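Local coordinates for protein chintase (Rhizomucor miehei, PDB 7FBT) that probably hydrolyses the internal beta-1,4 linkages of chitin, as a family 18 glycoside hydrolase with a TIM-barrel fold, at residues A[72-77]-A[119-124]; A[104-109]-A[126-131]. All blocks are in the same frame, centred on the assembly; numbering follows the deposited sequence.

Contact 1 (A[72-77]-A[119-124]); sequences YFSDLL and SKDEND
Ser74 and Ser119 meet side by side at the start of helix 73-78, with Ser74 CB 3.3 Å from Ser119 OG. Ser74 swings its OG anti to its backbone N (chi1 -175°), alongside the Lys120-Asp121 backbone, and donates a very short hydrogen bond to Asp124 OD1, 2.5 Å away. A short side chain fits here because Ser74 CB lies 3.2 Å from Ser119 O, and its hydroxyl serves to bond Asp124. In return, Ser119 OG accepts the N-H of Asp75, in the first helical turn, through a weak but nearly straight bond of 3.3 Å (164°), and it is also hydrogen-bonded to Leu71 O. Around this first shell, water 2 donates to Ser74 OG, 2.8 Å away, and also lies near Asp75 OD1 and Lys120 O. The Asp124 carboxylate is positioned largely by its own loop: Asp121 N donates to Asp124 OD2 over 3.0 Å, from 44° out of the carboxylate plane, across the type I turn Asp121-Asp124, and Asn110 N adds a weak hydrogen bond to the same oxygen. Polar contacts of this kind join two beta-alpha connections, after strands 59-65 and 101-105, at the carboxyl-end rim of the TIM barrel.

Contact 2 (A[104-109]-A[126-131]); sequences LDWEYP and ANYLKL
Trp106 presents the edge of its six-membered ring to a face of Tyr128 in a T-shaped stack, with centroids 5.2 Å apart and planes at 81°. The closest atoms are Trp106 CE3 and Tyr128 CD1, at 3.5 Å. Both residues hold CG anti to the backbone N (chi1 178° and -164°), which extends each ring between strand end and helix, the two side chains running antiparallel alongside one another. Further apolar contacts flank the pair: Pro109 CG comes obliquely to Tyr128 CD2 at 3.8 Å, and, in a separate meeting of strand and helix, Leu104 CD1 touches Leu131 CD2 tip to tip at 4.0 Å. Strand 101-105 and helix 124-139 open a beta-alpha-beta unit of the barrel, and Asp105-Trp106-Glu107 matches the end of the family 18 signature, whose glutamate is the general acid in relatives. CB of Leu104 and of Trp106 faces the helix, whereas CB of Asp105 and of Glu107 faces away. Tyrosine suits its buried place because a flat apolar ring ends in a polar group. Tyr128 OH donates to water 4 at 2.6 Å, and water 4 donates to Trp106 O at 3.0 Å; Thr147 OG1 is hydrogen-bonded to both Tyr128 OH and Leu104 O.

Contact 1 lies toward the rim, its centre about 19 Å from the chain centre, and relies on hydroxyls, carboxylates and water. Contact 2, about 13 Å from that centre, is buried and mainly aromatic and aliphatic. Their segments alternate along the chain, and both draw on helix 124-139: its first residue, Asp124, belongs to contact 1 and its next turn to contact 2. Trp106 is the bridge. Its CH2 atom lies 3.3 Å from Asp124 CG, its ring stacks with Phe73, and Leu77 CD1 packs 3.5 Å from its CZ3. The indole thus lies between the two, touching the polar contact at Asp124 and Ser74 and the apolar one at Tyr128.

Contact 1 (A[72-77]-A[119-124])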
loop_
_atom_site.group_PDB
_atom_site.type_symbol
_atom_site.label_atom_id
_atom_site.label_comp_id
_atom_site.label_asym_id
_atom_site.label_seq_id
_atom_site.Cartn_x
_atom_site.Cartn_y
_atom_site.Cartn_z
ATOM N N TYR A 72 -7.325 -5.461 14.094
ATOM C CA TYR A 72 -8.065 -6.695 14.352
ATOM C C TYR A 72 -7.844 -7.772 13.304
ATOM O O TYR A 72 -8.528 -8.799 13.343
ATOM C CB TYR A 72 -9.562 -6.408 14.482
ATOM C CG TYR A 72 -9.862 -5.335 15.495
ATOM C CD1 TYR A 72 -9.683 -5.569 16.851
ATOM C CD2 TYR A 72 -10.311 -4.083 15.097
ATOM C CE1 TYR A 72 -9.943 -4.589 17.781
ATOM C CE2 TYR A 72 -10.575 -3.095 16.022
ATOM C CZ TYR A 72 -10.390 -3.355 17.361
ATOM O OH TYR A 72 -10.649 -2.379 18.290
ATOM N N PHE A 73 -6.904 -7.577 12.377
ATOM C CA PHE A 73 -6.670 -8.581 11.343
ATOM C C PHE A 73 -6.348 -9.944 11.952
ATOM O O PHE A 73 -6.955 -10.960 11.589
ATOM C CB PHE A 73 -5.534 -8.125 10.431
ATOM C CG PHE A 73 -5.985 -7.346 9.230
ATOM C CD1 PHE A 73 -6.694 -7.957 8.205
ATOM C CD2 PHE A 73 -5.662 -6.012 9.104
ATOM C CE1 PHE A 73 -7.093 -7.235 7.089
ATOM C CE2 PHE A 73 -6.053 -5.288 7.990
ATOM C CZ PHE A 73 -6.765 -5.903 6.984
ATOM N N SER A 74 -5.390 -9.985 12.879
ATOM C CA SER A 74 -4.987 -11.257 13.475
ATOM C C SER A 74 -6.155 -11.935 14.184
ATOM O O SER A 74 -6.463 -13.107 13.922
ATOM C CB SER A 74 -3.828 -11.028 14.444
ATOM O OG SER A 74 -3.345 -12.255 14.962
ATOM N N ASP A 75 -6.813 -11.209 15.092
ATOM C CA ASP A 75 -7.964 -11.755 15.800
ATOM C C ASP A 75 -9.014 -12.270 14.825
ATOM O O ASP A 75 -9.525 -13.384 14.979
ATOM C CB ASP A 75 -8.568 -10.688 16.716
ATOM C CG ASP A 75 -7.643 -10.303 17.849
ATOM O OD1 ASP A 75 -6.812 -11.142 18.254
ATOM O OD2 ASP A 75 -7.746 -9.158 18.332
ATOM N N LEU A 76 -9.338 -11.469 13.805
ATOM C CA LEU A 76 -10.375 -11.863 12.852
ATOM C C LEU A 76 -10.002 -13.134 12.107
ATOM O O LEU A 76 -10.852 -14.004 11.882
ATOM C CB LEU A 76 -10.630 -10.745 11.844
ATOM C CG LEU A 76 -11.348 -9.496 12.333
ATOM C CD1 LEU A 76 -11.172 -8.365 11.320
ATOM C CD2 LEU A 76 -12.800 -9.809 12.590
ATOM N N LEU A 77 -8.741 -13.251 11.694
ATOM C CA LEU A 77 -8.364 -14.339 10.804
ATOM C C LEU A 77 -8.078 -15.636 11.546
ATOM O O LEU A 77 -8.217 -16.713 10.954
ATOM C CB LEU A 77 -7.154 -13.938 9.963
ATOM C CG LEU A 77 -7.415 -12.754 9.037
ATOM C CD1 LEU A 77 -6.165 -12.385 8.272
ATOM C CD2 LEU A 77 -8.556 -13.091 8.089
ATOM N N SER A 119 -3.377 -6.540 17.098
ATOM C CA SER A 119 -3.442 -7.958 17.410
ATOM C C SER A 119 -2.401 -8.699 16.587
ATOM O O SER A 119 -2.198 -8.415 15.403
ATOM C CB SER A 119 -4.836 -8.525 17.137
ATOM O OG SER A 119 -5.204 -8.385 15.775
ATOM N N LYS A 120 -1.718 -9.637 17.233
ATOM C CA LYS A 120 -0.673 -10.402 16.583
ATOM C C LYS A 120 -0.722 -11.830 17.094
ATOM O O LYS A 120 -1.040 -12.084 18.257
ATOM C CB LYS A 120 0.704 -9.774 16.825
ATOM C CG LYS A 120 1.002 -9.495 18.284
ATOM C CD LYS A 120 2.315 -8.759 18.433
ATOM C CE LYS A 120 2.226 -7.348 17.857
ATOM N NZ LYS A 120 1.298 -6.463 18.610
ATOM N N ASP A 121 -0.430 -12.762 16.194
ATOM C CA ASP A 121 -0.460 -14.182 16.503
ATOM C C ASP A 121 0.652 -14.833 15.704
ATOM O O ASP A 121 1.043 -14.317 14.655
ATOM C CB ASP A 121 -1.820 -14.797 16.151
ATOM C CG ASP A 121 -2.046 -16.140 16.814
ATOM O OD1 ASP A 121 -1.860 -16.239 18.046
ATOM O OD2 ASP A 121 -2.424 -17.095 16.102
ATOM N N GLU A 122 1.170 -15.964 16.195
ATOM C CA GLU A 122 2.140 -16.683 15.378
ATOM C C GLU A 122 1.570 -17.088 14.030
ATOM O O GLU A 122 2.343 -17.263 13.088
ATOM C CB GLU A 122 2.655 -17.957 16.044
ATOM C CG GLU A 122 3.379 -17.792 17.322
ATOM C CD GLU A 122 4.298 -18.977 17.602
ATOM O OE1 GLU A 122 3.859 -20.137 17.445
ATOM O OE2 GLU A 122 5.476 -18.757 17.949
ATOM N N ASN A 123 0.252 -17.265 13.891
ATOM C CA ASN A 123 -0.222 -17.858 12.651
ATOM C C ASN A 123 -0.664 -16.800 11.637
ATOM O O ASN A 123 -1.387 -17.130 10.695
ATOM C CB ASN A 123 -1.392 -18.805 12.858
ATOM C CG ASN A 123 -0.989 -20.053 13.599
ATOM O OD1 ASN A 123 0.053 -20.609 13.335
ATOM N ND2 ASN A 123 -1.792 -20.428 14.567
ATOM N N ASP A 124 -0.207 -15.541 11.753
ATOM C CA ASP A 124 -0.844 -14.448 11.005
ATOM C C ASP A 124 -0.664 -14.606 9.493
ATOM O O ASP A 124 -1.608 -14.410 8.725
ATOM C CB ASP A 124 -0.250 -13.135 11.493
ATOM C CG ASP A 124 -0.892 -12.665 12.783
ATOM O OD1 ASP A 124 -1.891 -13.275 13.232
ATOM O OD2 ASP A 124 -0.395 -11.675 13.351
HETATM O O HOH W 1 -3.411 -7.276 13.540
HETATM O O HOH W 2 -4.045 -12.226 17.669
HETATM O O HOH W 3 -3.737 -10.922 19.837
#

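Contact 2 (A[104-109]-A[126-131])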
loop_
_atom_site.group_PDB
_atom_site.type_symbol
_atom_site.label_atom_id
_atom_site.label_comp_id
_atom_site.label_asym_id
_atom_site.label_seq_id
_atom_site.Cartn_x
_atom_site.Cartn_y
_atom_site.Cartn_z
ATOM N N LEU A 104 -5.430 -5.723 0.051
ATOM C CA LEU A 104 -5.354 -6.002 1.480
ATOM C C LEU A 104 -4.071 -5.400 2.041
ATOM O O LEU A 104 -2.971 -5.771 1.623
ATOM C CB LEU A 104 -5.420 -7.507 1.746
ATOM C CG LEU A 104 -6.792 -8.139 2.025
ATOM C CD1 LEU A 104 -7.376 -7.671 3.358
ATOM C CD2 LEU A 104 -7.777 -7.851 0.891
ATOM N N ASP A 105 -4.215 -4.494 3.000
ATOM C CA ASP A 105 -3.108 -3.706 3.548
ATOM C C ASP A 105 -3.050 -3.916 5.063
ATOM O O ASP A 105 -3.388 -3.025 5.856
ATOM C CB ASP A 105 -3.299 -2.233 3.180
ATOM C CG ASP A 105 -2.103 -1.379 3.531
ATOM O OD1 ASP A 105 -1.073 -1.931 3.980
ATOM O OD2 ASP A 105 -2.203 -0.150 3.359
ATOM N N TRP A 106 -2.637 -5.111 5.465
ATOM C CA TRP A 106 -2.385 -5.431 6.867
ATOM C C TRP A 106 -0.955 -5.038 7.216
ATOM O O TRP A 106 -0.001 -5.516 6.593
ATOM C CB TRP A 106 -2.623 -6.922 7.112
ATOM C CG TRP A 106 -2.351 -7.418 8.515
ATOM C CD1 TRP A 106 -1.863 -6.706 9.576
ATOM C CD2 TRP A 106 -2.552 -8.752 8.991
ATOM N NE1 TRP A 106 -1.750 -7.520 10.683
ATOM C CE2 TRP A 106 -2.169 -8.778 10.348
ATOM C CE3 TRP A 106 -3.029 -9.926 8.402
ATOM C CZ2 TRP A 106 -2.248 -9.934 11.121
ATOM C CZ3 TRP A 106 -3.103 -11.072 9.173
ATOM C CH2 TRP A 106 -2.721 -11.064 10.517
ATOM N N GLU A 107 -0.804 -4.179 8.220
ATOM C CA GLU A 107 0.502 -3.670 8.627
ATOM C C GLU A 107 0.710 -3.951 10.116
ATOM O O GLU A 107 0.386 -3.106 10.956
ATOM C CB GLU A 107 0.613 -2.174 8.307
ATOM C CG GLU A 107 0.225 -1.850 6.873
ATOM C CD GLU A 107 0.332 -0.380 6.536
ATOM O OE1 GLU A 107 0.730 0.415 7.413
ATOM O OE2 GLU A 107 0.038 -0.024 5.376
ATOM N N TYR A 108 1.269 -5.117 10.457
ATOM C CA TYR A 108 1.760 -6.151 9.535
ATOM C C TYR A 108 1.503 -7.515 10.172
ATOM O O TYR A 108 1.371 -7.598 11.391
ATOM C CB TYR A 108 3.264 -5.994 9.257
ATOM C CG TYR A 108 3.693 -4.618 8.813
ATOM C CD1 TYR A 108 3.694 -4.265 7.467
ATOM C CD2 TYR A 108 4.100 -3.667 9.742
ATOM C CE1 TYR A 108 4.088 -3.001 7.065
ATOM C CE2 TYR A 108 4.493 -2.405 9.347
ATOM C CZ TYR A 108 4.485 -2.077 8.011
ATOM O OH TYR A 108 4.877 -0.819 7.622
ATOM N N PRO A 109 1.454 -8.580 9.366
ATOM C CA PRO A 109 1.170 -9.914 9.925
ATOM C C PRO A 109 2.229 -10.346 10.930
ATOM O O PRO A 109 3.410 -10.452 10.603
ATOM C CB PRO A 109 1.162 -10.821 8.690
ATOM C CG PRO A 109 0.855 -9.905 7.542
ATOM C CD PRO A 109 1.520 -8.604 7.892
ATOM N N ALA A 126 -0.095 -17.391 7.782
ATOM C CA ALA A 126 -0.853 -18.545 7.312
ATOM C C ALA A 126 -2.341 -18.234 7.229
ATOM O O ALA A 126 -3.008 -18.613 6.259
ATOM C CB ALA A 126 -0.601 -19.743 8.227
ATOM N N ASN A 127 -2.882 -17.534 8.227
ATOM C CA ASN A 127 -4.295 -17.177 8.178
ATOM C C ASN A 127 -4.555 -16.069 7.161
ATOM O O ASN A 127 -5.653 -15.978 6.607
ATOM C CB ASN A 127 -4.772 -16.761 9.570
ATOM C CG ASN A 127 -4.447 -17.802 10.629
ATOM O OD1 ASN A 127 -4.317 -18.989 10.326
ATOM N ND2 ASN A 127 -4.320 -17.362 11.875
ATOM N N TYR A 128 -3.555 -15.234 6.897
ATOM C CA TYR A 128 -3.661 -14.214 5.857
ATOM C C TYR A 128 -3.788 -14.871 4.494
ATOM O O TYR A 128 -4.604 -14.460 3.657
ATOM C CB TYR A 128 -2.426 -13.315 5.937
ATOM C CG TYR A 128 -2.460 -11.977 5.222
ATOM C CD1 TYR A 128 -3.623 -11.222 5.155
ATOM C CD2 TYR A 128 -1.288 -11.415 4.730
ATOM C CE1 TYR A 128 -3.633 -9.972 4.540
ATOM C CE2 TYR A 128 -1.283 -10.167 4.125
ATOM C CZ TYR A 128 -2.456 -9.448 4.036
ATOM O OH TYR A 128 -2.456 -8.203 3.437
ATOM N N LEU A 129 -3.004 -15.922 4.263
ATOM C CA LEU A 129 -3.184 -16.650 3.019
ATOM C C LEU A 129 -4.471 -17.462 3.026
ATOM O O LEU A 129 -5.084 -17.617 1.974
ATOM C CB LEU A 129 -1.978 -17.538 2.719
ATOM C CG LEU A 129 -2.099 -18.274 1.381
ATOM C CD1 LEU A 129 -2.171 -17.291 0.226
ATOM C CD2 LEU A 129 -0.908 -19.162 1.190
ATOM N N LYS A 130 -4.908 -17.980 4.179
ATOM C CA LYS A 130 -6.259 -18.534 4.249
ATOM C C LYS A 130 -7.282 -17.517 3.769
ATOM O O LYS A 130 -8.199 -17.850 3.010
ATOM C CB LYS A 130 -6.598 -18.978 5.674
ATOM C CG LYS A 130 -5.810 -20.167 6.185
ATOM C CD LYS A 130 -6.095 -20.412 7.662
ATOM C CE LYS A 130 -6.299 -21.890 7.948
ATOM N NZ LYS A 130 -7.265 -22.117 9.061
ATOM N N LEU A 131 -7.129 -16.264 4.198
ATOM C CA LEU A 131 -8.019 -15.196 3.763
ATOM C C LEU A 131 -7.960 -15.007 2.255
ATOM O O LEU A 131 -8.995 -14.853 1.603
ATOM C CB LEU A 131 -7.654 -13.892 4.470
ATOM C CG LEU A 131 -8.355 -12.632 3.962
ATOM C CD1 LEU A 131 -9.861 -12.745 4.140
ATOM C CD2 LEU A 131 -7.800 -11.380 4.652
HETATM O O HOH W 4 -0.293 -6.859 3.953
#